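Local coordinates for protein glycosyl hydrolase (Streptomyces cattleya, PDB 7LR8) that probably cleaves the mannose-beta-1,4-N-acetylglucosamine linkage of the N-glycan core as a family 5 glycoside hydrolase, and here holds that disaccharide in its pocket, at residues B[221-226]-B[262-267]; B[267-272]-B[299-304]. The protein carries 1 engineered substitution. One frame throughout, in Å; residues are numbered along the deposited sequence.

Strand 221-225 comes first along the chain, and interaction 1 closes the loop that leaves it, runs largely through helical residues and returns at strand 264-269. Interaction 2 then opens on that same strand: Q267 belongs to both contacts, and the chain passes through helix 281-293 before returning as strand 298-304, a beta-alpha-beta unit. The two closures stand in series, neither nested nor crossed, with centres 9 Å apart. Together they place 264-269 between its two parallel neighbours in the eight-stranded barrel sheet. Direct bonds also join them, W265 NE1 to T302 OG1 and S225 N to E268 O, and both reach the bound mannose.

Interaction 1: B[221-226]-B[262-267]; sequences TAVHSW and RPVWLQ. With BMA (beta-D-mannopyranose), chain D; NAG (2-acetamido-2-deoxy-beta-D-glucopyranose), chain C.
T221 and V223 bond through their backbones to P263, W265 and Q267, with T221, A222 and V223 facing V264, W265 and L266 in parallel register. T221 N donates to P263 O, W265 N to T221 O at 2.7 Å, V223 N to W265 O and Q267 N to V223 O, the last more bent, with 138° at the hydrogen. These alternating bonds and the 32° angle between the short axes identify parallel, twisted neighbours.

Two side-chain hydrogen bonds flank this pairing. R262, its chain extended from CG to NE, brings NE to T221 OG1 at 2.8 Å with the oxygen in the guanidinium plane; NH1 and NH2 bond to the carbonyls of G218 and S214, so the group is fixed in rotation. At the other end H224 NE2 reaches Q267 OE1 at 2.9 Å, almost perfectly straight (179°), on a lone pair of the amide oxygen and in the imidazole plane. Q267 NE2 is taken by T149 OG1, which fixes which way the amide is turned.

These are neighbouring strands of the (beta/alpha)8 barrel of family 5 hydrolases: H224 and Q267 point into the barrel, whereas V223 and L266 face helix 240-253. On that outer face V223 CG2 meets L266 CD1 at 3.8 Å and also touches V264 CG1.

Carbohydrate contacts lie just beyond the strand end. W226 sets one indole face against the mannose, with BMA O5 toward the rim and 3.4 Å from W226 NE1, and W226 CD1 approaches NAG C6 at 3.2 Å. Its NE1 bonds to E268 OE1. Replacing W226 with an alanine would probably strip the mannose of this aromatic platform and leave the E268 carboxylate without one of its anchors. H224 lies about 5 Å, side chain to side chain, from the engineered A153.

Interaction 2: B[267-272]-B[299-304]; sequences QEVGAP and WGVTWW. With BMA (beta-D-mannopyranose), chain D.
V269 and W304 make the firm backbone bond here: W304 N reaches V269 O at 2.8 Å, nearly straight at 169°, although the donor stands above the carbonyl plane. Beside it V269 N to T302 O is weak and bent, at 3.4 Å; with the short axes 53° apart, the parallel strands are strongly twisted against each other and their pairing is loose.

Packing on the side facing helix 281-293 is centred on the W303 indole. W303, whose CG is turned opposite the backbone N, lays its ring over the V269 carbonyl, with V269 O 3.3 Å from W303 CD2. Apolar contacts join V269 CG1 to W303 CE3 at 3.6 Å and to V301 CG1 at 3.9 Å, and G270 CA lies over the same indole face nearer the rim.

One water accepts from both A271 N and W303 NE1, bridging the loop to the strand.

In the glycan pocket, E268 and W304 run side by side, carboxylate and indole planes 54° apart. E268 OE2, salt-bridged to R54, comes within 3.0 Å of mannose O2, while mannose C3 rides over a W304 face. E268 OE1 stands 3.3 Å from mannose C1, a position consistent with the nucleophile of family 5 hydrolases.

Interaction 1: B[221-226]-B[262-267]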
ATOM      1  N   THR B 221     -22.678 -16.220 -12.509  1.00 17.21           N
ATOM      2  CA  THR B 221     -21.729 -15.480 -13.337  1.00 20.97           C
ATOM      3  C   THR B 221     -21.893 -13.991 -13.074  1.00 22.52           C
ATOM      4  O   THR B 221     -23.007 -13.464 -13.160  1.00 24.02           O
ATOM      5  CB  THR B 221     -21.948 -15.760 -14.825  1.00 21.48           C
ATOM      6  OG1 THR B 221     -21.927 -17.169 -15.060  1.00 20.75           O
ATOM      7  CG2 THR B 221     -20.867 -15.091 -15.660  1.00 21.47           C
ATOM      8  N   ALA B 222     -20.794 -13.309 -12.767  1.00 17.53           N
ATOM      9  CA  ALA B 222     -20.830 -11.869 -12.562  1.00 20.41           C
ATOM     10  C   ALA B 222     -20.246 -11.173 -13.782  1.00 21.22           C
ATOM     11  O   ALA B 222     -19.173 -11.552 -14.259  1.00 23.87           O
ATOM     12  CB  ALA B 222     -20.064 -11.474 -11.301  1.00 20.08           C
ATOM     13  N   VAL B 223     -20.962 -10.181 -14.301  1.00 20.00           N
ATOM     14  CA  VAL B 223     -20.450  -9.344 -15.382  1.00 21.19           C
ATOM     15  C   VAL B 223     -20.489  -7.889 -14.936  1.00 18.19           C
ATOM     16  O   VAL B 223     -21.380  -7.464 -14.184  1.00 17.77           O
ATOM     17  CB  VAL B 223     -21.241  -9.528 -16.698  1.00 22.04           C
ATOM     18  CG1 VAL B 223     -21.031 -10.941 -17.249  1.00 24.24           C
ATOM     19  CG2 VAL B 223     -22.714  -9.246 -16.484  1.00 19.10           C
ATOM     20  N   HIS B 224     -19.496  -7.128 -15.403  1.00 17.50           N
ATOM     21  CA  HIS B 224     -19.360  -5.704 -15.117  1.00 18.50           C
ATOM     22  C   HIS B 224     -19.360  -4.968 -16.452  1.00 17.72           C
ATOM     23  O   HIS B 224     -18.432  -5.146 -17.249  1.00 19.33           O
ATOM     24  CB  HIS B 224     -18.057  -5.415 -14.365  1.00 20.37           C
ATOM     25  CG  HIS B 224     -17.936  -6.105 -13.039  1.00 16.62           C
ATOM     26  ND1 HIS B 224     -16.717  -6.301 -12.422  1.00 20.37           N
ATOM     27  CD2 HIS B 224     -18.868  -6.628 -12.205  1.00 17.57           C
ATOM     28  CE1 HIS B 224     -16.902  -6.913 -11.266  1.00 19.67           C
ATOM     29  NE2 HIS B 224     -18.197  -7.133 -11.114  1.00 18.01           N
ATOM     30  N   SER B 225     -20.385  -4.136 -16.695  1.00 18.08           N
ATOM     31  CA  SER B 225     -20.605  -3.543 -18.016  1.00 17.25           C
ATOM     32  C   SER B 225     -20.188  -2.074 -18.032  1.00 17.28           C
ATOM     33  O   SER B 225     -20.825  -1.233 -17.384  1.00 16.63           O
ATOM     34  CB  SER B 225     -22.066  -3.673 -18.426  1.00 18.01           C
ATOM     35  OG  SER B 225     -22.242  -3.093 -19.708  1.00 18.12           O
ATOM     36  N   TRP B 226     -19.158  -1.759 -18.815  1.00 15.53           N
ATOM     37  CA  TRP B 226     -18.566  -0.421 -18.828  1.00 16.49           C
ATOM     38  C   TRP B 226     -18.308   0.000 -20.265  1.00 19.95           C
ATOM     39  O   TRP B 226     -17.367  -0.493 -20.900  1.00 20.68           O
ATOM     40  CB  TRP B 226     -17.276  -0.395 -18.004  1.00 18.40           C
ATOM     41  CG  TRP B 226     -17.573  -0.495 -16.558  1.00 17.95           C
ATOM     42  CD1 TRP B 226     -17.419  -1.593 -15.754  1.00 18.12           C
ATOM     43  CD2 TRP B 226     -18.116   0.535 -15.737  1.00 18.92           C
ATOM     44  NE1 TRP B 226     -17.816  -1.295 -14.469  1.00 20.27           N
ATOM     45  CE2 TRP B 226     -18.274  -0.001 -14.441  1.00 18.53           C
ATOM     46  CE3 TRP B 226     -18.516   1.849 -15.978  1.00 20.03           C
ATOM     47  CZ2 TRP B 226     -18.771   0.756 -13.381  1.00 19.06           C
ATOM     48  CZ3 TRP B 226     -19.019   2.603 -14.922  1.00 20.29           C
ATOM     49  CH2 TRP B 226     -19.152   2.054 -13.648  1.00 20.04           C
ATOM     50  N   ARG B 262     -28.338 -21.062 -15.116  1.00 24.12           N
ATOM     51  CA  ARG B 262     -27.416 -20.408 -14.190  1.00 24.76           C
ATOM     52  C   ARG B 262     -27.649 -18.901 -14.224  1.00 23.05           C
ATOM     53  O   ARG B 262     -27.639 -18.303 -15.305  1.00 23.04           O
ATOM     54  CB  ARG B 262     -25.964 -20.714 -14.560  1.00 25.40           C
ATOM     55  CG  ARG B 262     -24.922 -19.931 -13.740  1.00 26.08           C
ATOM     56  CD  ARG B 262     -23.518 -20.286 -14.220  1.00 24.32           C
ATOM     57  NE  ARG B 262     -22.420 -19.538 -13.606  1.00 25.32           N
ATOM     58  CZ  ARG B 262     -21.670 -19.981 -12.592  1.00 27.08           C
ATOM     59  NH1 ARG B 262     -21.937 -21.158 -12.023  1.00 26.51           N
ATOM     60  NH2 ARG B 262     -20.660 -19.238 -12.137  1.00 23.96           N
ATOM     61  N   PRO B 263     -27.899 -18.261 -13.083  1.00 23.49           N
ATOM     62  CA  PRO B 263     -28.143 -16.814 -13.098  1.00 21.57           C
ATOM     63  C   PRO B 263     -26.897 -16.037 -13.492  1.00 25.96           C
ATOM     64  O   PRO B 263     -25.767 -16.441 -13.202  1.00 22.24           O
ATOM     65  CB  PRO B 263     -28.545 -16.505 -11.650  1.00 23.08           C
ATOM     66  CG  PRO B 263     -28.961 -17.839 -11.069  1.00 24.56           C
ATOM     67  CD  PRO B 263     -28.062 -18.836 -11.739  1.00 23.44           C
ATOM     68  N   VAL B 264     -27.120 -14.909 -14.168  1.00 21.14           N
ATOM     69  CA  VAL B 264     -26.070 -13.949 -14.504  1.00 21.44           C
ATOM     70  C   VAL B 264     -26.340 -12.670 -13.724  1.00 20.79           C
ATOM     71  O   VAL B 264     -27.420 -12.080 -13.842  1.00 21.95           O
ATOM     72  CB  VAL B 264     -26.002 -13.663 -16.012  1.00 20.84           C
ATOM     73  CG1 VAL B 264     -24.816 -12.731 -16.318  1.00 18.88           C
ATOM     74  CG2 VAL B 264     -25.868 -14.959 -16.794  1.00 25.61           C
ATOM     75  N   TRP B 265     -25.360 -12.242 -12.926  1.00 19.06           N
ATOM     76  CA  TRP B 265     -25.483 -11.055 -12.082  1.00 22.52           C
ATOM     77  C   TRP B 265     -24.788  -9.888 -12.777  1.00 19.37           C
ATOM     78  O   TRP B 265     -23.564  -9.883 -12.920  1.00 18.63           O
ATOM     79  CB  TRP B 265     -24.883 -11.332 -10.702  1.00 21.40           C
ATOM     80  CG  TRP B 265     -25.021 -10.214  -9.692  1.00 19.06           C
ATOM     81  CD1 TRP B 265     -25.599  -8.983  -9.883  1.00 22.57           C
ATOM     82  CD2 TRP B 265     -24.572 -10.239  -8.336  1.00 20.33           C
ATOM     83  NE1 TRP B 265     -25.531  -8.247  -8.721  1.00 19.31           N
ATOM     84  CE2 TRP B 265     -24.896  -8.994  -7.763  1.00 21.20           C
ATOM     85  CE3 TRP B 265     -23.904 -11.196  -7.548  1.00 21.62           C
ATOM     86  CZ2 TRP B 265     -24.603  -8.689  -6.434  1.00 21.88           C
ATOM     87  CZ3 TRP B 265     -23.619 -10.889  -6.237  1.00 23.08           C
ATOM     88  CH2 TRP B 265     -23.952  -9.645  -5.693  1.00 23.21           C
ATOM     89  N   LEU B 266     -25.564  -8.901 -13.230  1.00 18.36           N
ATOM     90  CA  LEU B 266     -24.966  -7.652 -13.703  1.00 15.98           C
ATOM     91  C   LEU B 266     -24.541  -6.870 -12.470  1.00 19.63           C
ATOM     92  O   LEU B 266     -25.287  -6.055 -11.925  1.00 18.53           O
ATOM     93  CB  LEU B 266     -25.956  -6.872 -14.564  1.00 15.74           C
ATOM     94  CG  LEU B 266     -25.422  -5.546 -15.076  1.00 15.45           C
ATOM     95  CD1 LEU B 266     -24.242  -5.759 -16.021  1.00 18.32           C
ATOM     96  CD2 LEU B 266     -26.564  -4.797 -15.789  1.00 16.41           C
ATOM     97  N   GLN B 267     -23.330  -7.161 -11.993  1.00 16.63           N
ATOM     98  CA  GLN B 267     -22.866  -6.697 -10.700  1.00 17.37           C
ATOM     99  C   GLN B 267     -22.264  -5.304 -10.743  1.00 17.21           C
ATOM    100  O   GLN B 267     -22.100  -4.685  -9.684  1.00 17.92           O
ATOM    101  CB  GLN B 267     -21.839  -7.698 -10.147  1.00 18.21           C
ATOM    102  CG  GLN B 267     -21.593  -7.588  -8.671  1.00 19.49           C
ATOM    103  CD  GLN B 267     -20.464  -8.490  -8.234  1.00 23.28           C
ATOM    104  OE1 GLN B 267     -19.401  -8.500  -8.860  1.00 20.79           O
ATOM    105  NE2 GLN B 267     -20.684  -9.256  -7.172  1.00 21.94           N
TER
HETATM  106  C1  BMA D   2     -14.700  -0.921 -12.387  1.00 29.52           C
HETATM  107  C2  BMA D   2     -14.955  -0.873 -10.846  1.00 34.24           C
HETATM  108  C3  BMA D   2     -14.158   0.273 -10.256  1.00 23.19           C
HETATM  109  C4  BMA D   2     -14.350   1.588 -11.128  1.00 19.39           C
HETATM  110  C5  BMA D   2     -15.463   1.402 -12.198  1.00 24.61           C
HETATM  111  C6  BMA D   2     -15.616   2.589 -13.123  1.00 17.73           C
HETATM  112  O2  BMA D   2     -14.575  -2.083 -10.210  1.00 26.54           O
HETATM  113  O3  BMA D   2     -12.769  -0.104 -10.085  1.00 29.37           O
HETATM  114  O4  BMA D   2     -14.698   2.635 -10.265  1.00 21.43           O
HETATM  115  O5  BMA D   2     -15.134   0.289 -13.050  1.00 27.47           O
HETATM  116  O6  BMA D   2     -14.357   2.756 -13.820  1.00 27.13           O
HETATM  117  C1  NAG C   1     -10.719  -0.693 -15.911  1.00 38.13           C
HETATM  118  C2  NAG C   1     -10.443   0.181 -14.688  1.00 40.71           C
HETATM  119  C3  NAG C   1     -11.196  -0.356 -13.463  1.00 30.03           C
HETATM  120  C4  NAG C   1     -12.676  -0.573 -13.774  1.00 30.50           C
HETATM  121  C5  NAG C   1     -12.782  -1.458 -15.017  1.00 34.14           C
HETATM  122  C6  NAG C   1     -14.188  -1.740 -15.487  1.00 31.73           C
HETATM  123  C7  NAG C   1      -8.334   1.375 -14.234  1.00 40.71           C
HETATM  124  C8  NAG C   1      -6.856   1.226 -13.996  1.00 26.05           C
HETATM  125  N2  NAG C   1      -9.012   0.238 -14.429  1.00 45.91           N
HETATM  126  O1  NAG C   1     -10.130  -0.108 -17.024  1.00 33.50           O
HETATM  127  O3  NAG C   1     -11.046   0.539 -12.369  1.00 21.49           O
HETATM  128  O4  NAG C   1     -13.286  -1.180 -12.635  1.00 26.35           O
HETATM  129  O5  NAG C   1     -12.120  -0.808 -16.110  1.00 37.81           O
HETATM  130  O6  NAG C   1     -14.186  -2.693 -16.542  1.00 32.44           O
HETATM  131  O7  NAG C   1      -8.887   2.474 -14.239  1.00 37.21           O

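Interaction 2: B[267-272]-B[299-304]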
ATOM      1  N   GLN B 267     -23.330  -7.161 -11.993  1.00 16.63           N
ATOM      2  CA  GLN B 267     -22.866  -6.697 -10.700  1.00 17.37           C
ATOM      3  C   GLN B 267     -22.264  -5.304 -10.743  1.00 17.21           C
ATOM      4  O   GLN B 267     -22.100  -4.685  -9.684  1.00 17.92           O
ATOM      5  CB  GLN B 267     -21.839  -7.698 -10.147  1.00 18.21           C
ATOM      6  CG  GLN B 267     -21.593  -7.588  -8.671  1.00 19.49           C
ATOM      7  CD  GLN B 267     -20.464  -8.490  -8.234  1.00 23.28           C
ATOM      8  OE1 GLN B 267     -19.401  -8.500  -8.860  1.00 20.79           O
ATOM      9  NE2 GLN B 267     -20.684  -9.256  -7.172  1.00 21.94           N
ATOM     10  N   GLU B 268     -21.938  -4.806 -11.934  1.00 16.55           N
ATOM     11  CA  GLU B 268     -21.606  -3.399 -12.135  1.00 20.16           C
ATOM     12  C   GLU B 268     -22.187  -2.932 -13.451  1.00 19.89           C
ATOM     13  O   GLU B 268     -22.061  -3.613 -14.471  1.00 17.33           O
ATOM     14  CB  GLU B 268     -20.100  -3.130 -12.179  1.00 18.02           C
ATOM     15  CG  GLU B 268     -19.408  -3.368 -10.868  1.00 17.95           C
ATOM     16  CD  GLU B 268     -17.904  -3.210 -10.981  1.00 21.04           C
ATOM     17  OE1 GLU B 268     -17.435  -2.702 -12.030  1.00 21.94           O
ATOM     18  OE2 GLU B 268     -17.209  -3.596 -10.025  1.00 19.86           O
ATOM     19  N   VAL B 269     -22.804  -1.756 -13.418  1.00 16.54           N
ATOM     20  CA  VAL B 269     -23.191  -1.031 -14.623  1.00 17.23           C
ATOM     21  C   VAL B 269     -23.255   0.430 -14.215  1.00 16.67           C
ATOM     22  O   VAL B 269     -23.786   0.756 -13.145  1.00 16.27           O
ATOM     23  CB  VAL B 269     -24.527  -1.525 -15.216  1.00 17.92           C
ATOM     24  CG1 VAL B 269     -25.645  -1.546 -14.155  1.00 20.18           C
ATOM     25  CG2 VAL B 269     -24.927  -0.633 -16.420  1.00 19.12           C
ATOM     26  N   GLY B 270     -22.685   1.318 -15.025  1.00 19.98           N
ATOM     27  CA  GLY B 270     -22.675   2.724 -14.682  1.00 19.83           C
ATOM     28  C   GLY B 270     -22.649   3.589 -15.922  1.00 19.79           C
ATOM     29  O   GLY B 270     -22.548   3.098 -17.049  1.00 19.32           O
ATOM     30  N   ALA B 271     -22.686   4.904 -15.688  1.00 17.84           N
ATOM     31  CA  ALA B 271     -22.847   5.911 -16.740  1.00 21.71           C
ATOM     32  C   ALA B 271     -21.644   6.847 -16.716  1.00 19.00           C
ATOM     33  O   ALA B 271     -21.715   7.944 -16.137  1.00 19.53           O
ATOM     34  CB  ALA B 271     -24.150   6.685 -16.548  1.00 19.20           C
ATOM     35  N   PRO B 272     -20.512   6.458 -17.365  1.00 19.25           N
ATOM     36  CA  PRO B 272     -19.271   7.241 -17.234  1.00 20.13           C
ATOM     37  C   PRO B 272     -19.138   8.371 -18.246  1.00 22.08           C
ATOM     38  O   PRO B 272     -19.122   8.116 -19.452  1.00 23.36           O
ATOM     39  CB  PRO B 272     -18.176   6.191 -17.474  1.00 21.10           C
ATOM     40  CG  PRO B 272     -18.815   5.252 -18.471  1.00 21.64           C
ATOM     41  CD  PRO B 272     -20.299   5.219 -18.139  1.00 22.16           C
ATOM     42  N   TRP B 299     -29.777 -12.402 -12.292  1.00 22.81           N
ATOM     43  CA  TRP B 299     -29.844 -12.444 -10.836  1.00 22.10           C
ATOM     44  C   TRP B 299     -30.208 -11.079 -10.272  1.00 25.93           C
ATOM     45  O   TRP B 299     -31.037 -10.970  -9.360  1.00 25.68           O
ATOM     46  CB  TRP B 299     -28.510 -12.917 -10.252  1.00 23.77           C
ATOM     47  CG  TRP B 299     -28.559 -13.135  -8.768  1.00 25.13           C
ATOM     48  CD1 TRP B 299     -28.816 -14.305  -8.124  1.00 28.07           C
ATOM     49  CD2 TRP B 299     -28.337 -12.152  -7.742  1.00 26.09           C
ATOM     50  NE1 TRP B 299     -28.766 -14.122  -6.763  1.00 30.76           N
ATOM     51  CE2 TRP B 299     -28.481 -12.807  -6.502  1.00 28.59           C
ATOM     52  CE3 TRP B 299     -28.038 -10.786  -7.752  1.00 25.71           C
ATOM     53  CZ2 TRP B 299     -28.338 -12.140  -5.287  1.00 29.14           C
ATOM     54  CZ3 TRP B 299     -27.888 -10.131  -6.543  1.00 28.38           C
ATOM     55  CH2 TRP B 299     -28.037 -10.806  -5.330  1.00 27.12           C
ATOM     56  N   GLY B 300     -29.588 -10.029 -10.792  1.00 24.10           N
ATOM     57  CA  GLY B 300     -29.844  -8.694 -10.301  1.00 24.68           C
ATOM     58  C   GLY B 300     -29.066  -7.683 -11.110  1.00 23.71           C
ATOM     59  O   GLY B 300     -28.218  -8.035 -11.937  1.00 21.73           O
ATOM     60  N   VAL B 301     -29.389  -6.411 -10.860  1.00 19.69           N
ATOM     61  CA  VAL B 301     -28.728  -5.255 -11.457  1.00 21.74           C
ATOM     62  C   VAL B 301     -28.173  -4.416 -10.318  1.00 26.05           C
ATOM     63  O   VAL B 301     -28.929  -3.986  -9.435  1.00 24.98           O
ATOM     64  CB  VAL B 301     -29.694  -4.415 -12.306  1.00 22.05           C
ATOM     65  CG1 VAL B 301     -28.975  -3.181 -12.842  1.00 23.94           C
ATOM     66  CG2 VAL B 301     -30.295  -5.247 -13.430  1.00 23.62           C
ATOM     67  N   THR B 302     -26.863  -4.175 -10.334  1.00 20.65           N
ATOM     68  CA  THR B 302     -26.208  -3.467  -9.243  1.00 21.01           C
ATOM     69  C   THR B 302     -25.472  -2.275  -9.838  1.00 20.18           C
ATOM     70  O   THR B 302     -24.455  -2.442 -10.518  1.00 22.72           O
ATOM     71  CB  THR B 302     -25.276  -4.403  -8.469  1.00 20.61           C
ATOM     72  OG1 THR B 302     -25.989  -5.613  -8.141  1.00 22.70           O
ATOM     73  CG2 THR B 302     -24.803  -3.747  -7.184  1.00 24.24           C
ATOM     74  N   TRP B 303     -26.018  -1.076  -9.630  1.00 18.99           N
ATOM     75  CA  TRP B 303     -25.488   0.125 -10.249  1.00 17.87           C
ATOM     76  C   TRP B 303     -24.198   0.563  -9.570  1.00 20.90           C
ATOM     77  O   TRP B 303     -24.072   0.498  -8.345  1.00 21.23           O
ATOM     78  CB  TRP B 303     -26.520   1.264 -10.193  1.00 20.46           C
ATOM     79  CG  TRP B 303     -26.205   2.308 -11.198  1.00 22.42           C
ATOM     80  CD1 TRP B 303     -25.421   3.414 -11.023  1.00 20.50           C
ATOM     81  CD2 TRP B 303     -26.620   2.322 -12.567  1.00 21.08           C
ATOM     82  NE1 TRP B 303     -25.341   4.126 -12.202  1.00 21.35           N
ATOM     83  CE2 TRP B 303     -26.062   3.466 -13.164  1.00 22.35           C
ATOM     84  CE3 TRP B 303     -27.413   1.471 -13.350  1.00 24.55           C
ATOM     85  CZ2 TRP B 303     -26.272   3.781 -14.500  1.00 26.51           C
ATOM     86  CZ3 TRP B 303     -27.612   1.789 -14.680  1.00 24.44           C
ATOM     87  CH2 TRP B 303     -27.047   2.925 -15.236  1.00 26.06           C
ATOM     88  N   TRP B 304     -23.223   0.981 -10.381  1.00 20.83           N
ATOM     89  CA  TRP B 304     -22.016   1.641  -9.882  1.00 19.58           C
ATOM     90  C   TRP B 304     -22.182   3.127 -10.148  1.00 19.37           C
ATOM     91  O   TRP B 304     -22.112   3.550 -11.303  1.00 20.30           O
ATOM     92  CB  TRP B 304     -20.753   1.144 -10.581  1.00 21.53           C
ATOM     93  CG  TRP B 304     -19.532   1.720  -9.921  1.00 19.64           C
ATOM     94  CD1 TRP B 304     -19.069   3.003 -10.011  1.00 20.91           C
ATOM     95  CD2 TRP B 304     -18.647   1.037  -9.017  1.00 19.63           C
ATOM     96  NE1 TRP B 304     -17.953   3.161  -9.222  1.00 19.14           N
ATOM     97  CE2 TRP B 304     -17.670   1.965  -8.608  1.00 19.46           C
ATOM     98  CE3 TRP B 304     -18.580  -0.273  -8.529  1.00 16.92           C
ATOM     99  CZ2 TRP B 304     -16.658   1.628  -7.721  1.00 21.10           C
ATOM    100  CZ3 TRP B 304     -17.570  -0.601  -7.655  1.00 20.03           C
ATOM    101  CH2 TRP B 304     -16.621   0.336  -7.262  1.00 22.34           C
TER
HETATM  102  C1  BMA D   2     -14.700  -0.921 -12.387  1.00 29.52           C
HETATM  103  C2  BMA D   2     -14.955  -0.873 -10.846  1.00 34.24           C
HETATM  104  C3  BMA D   2     -14.158   0.273 -10.256  1.00 23.19           C
HETATM  105  C4  BMA D   2     -14.350   1.588 -11.128  1.00 19.39           C
HETATM  106  C5  BMA D   2     -15.463   1.402 -12.198  1.00 24.61           C
HETATM  107  C6  BMA D   2     -15.616   2.589 -13.123  1.00 17.73           C
HETATM  108  O2  BMA D   2     -14.575  -2.083 -10.210  1.00 26.54           O
HETATM  109  O3  BMA D   2     -12.769  -0.104 -10.085  1.00 29.37           O
HETATM  110  O4  BMA D   2     -14.698   2.635 -10.265  1.00 21.43           O
HETATM  111  O5  BMA D   2     -15.134   0.289 -13.050  1.00 27.47           O
HETATM  112  O6  BMA D   2     -14.357   2.756 -13.820  1.00 27.13           O
HETATM  113  O   HOH W   1     -23.103   5.872 -12.967  1.00 24.34           O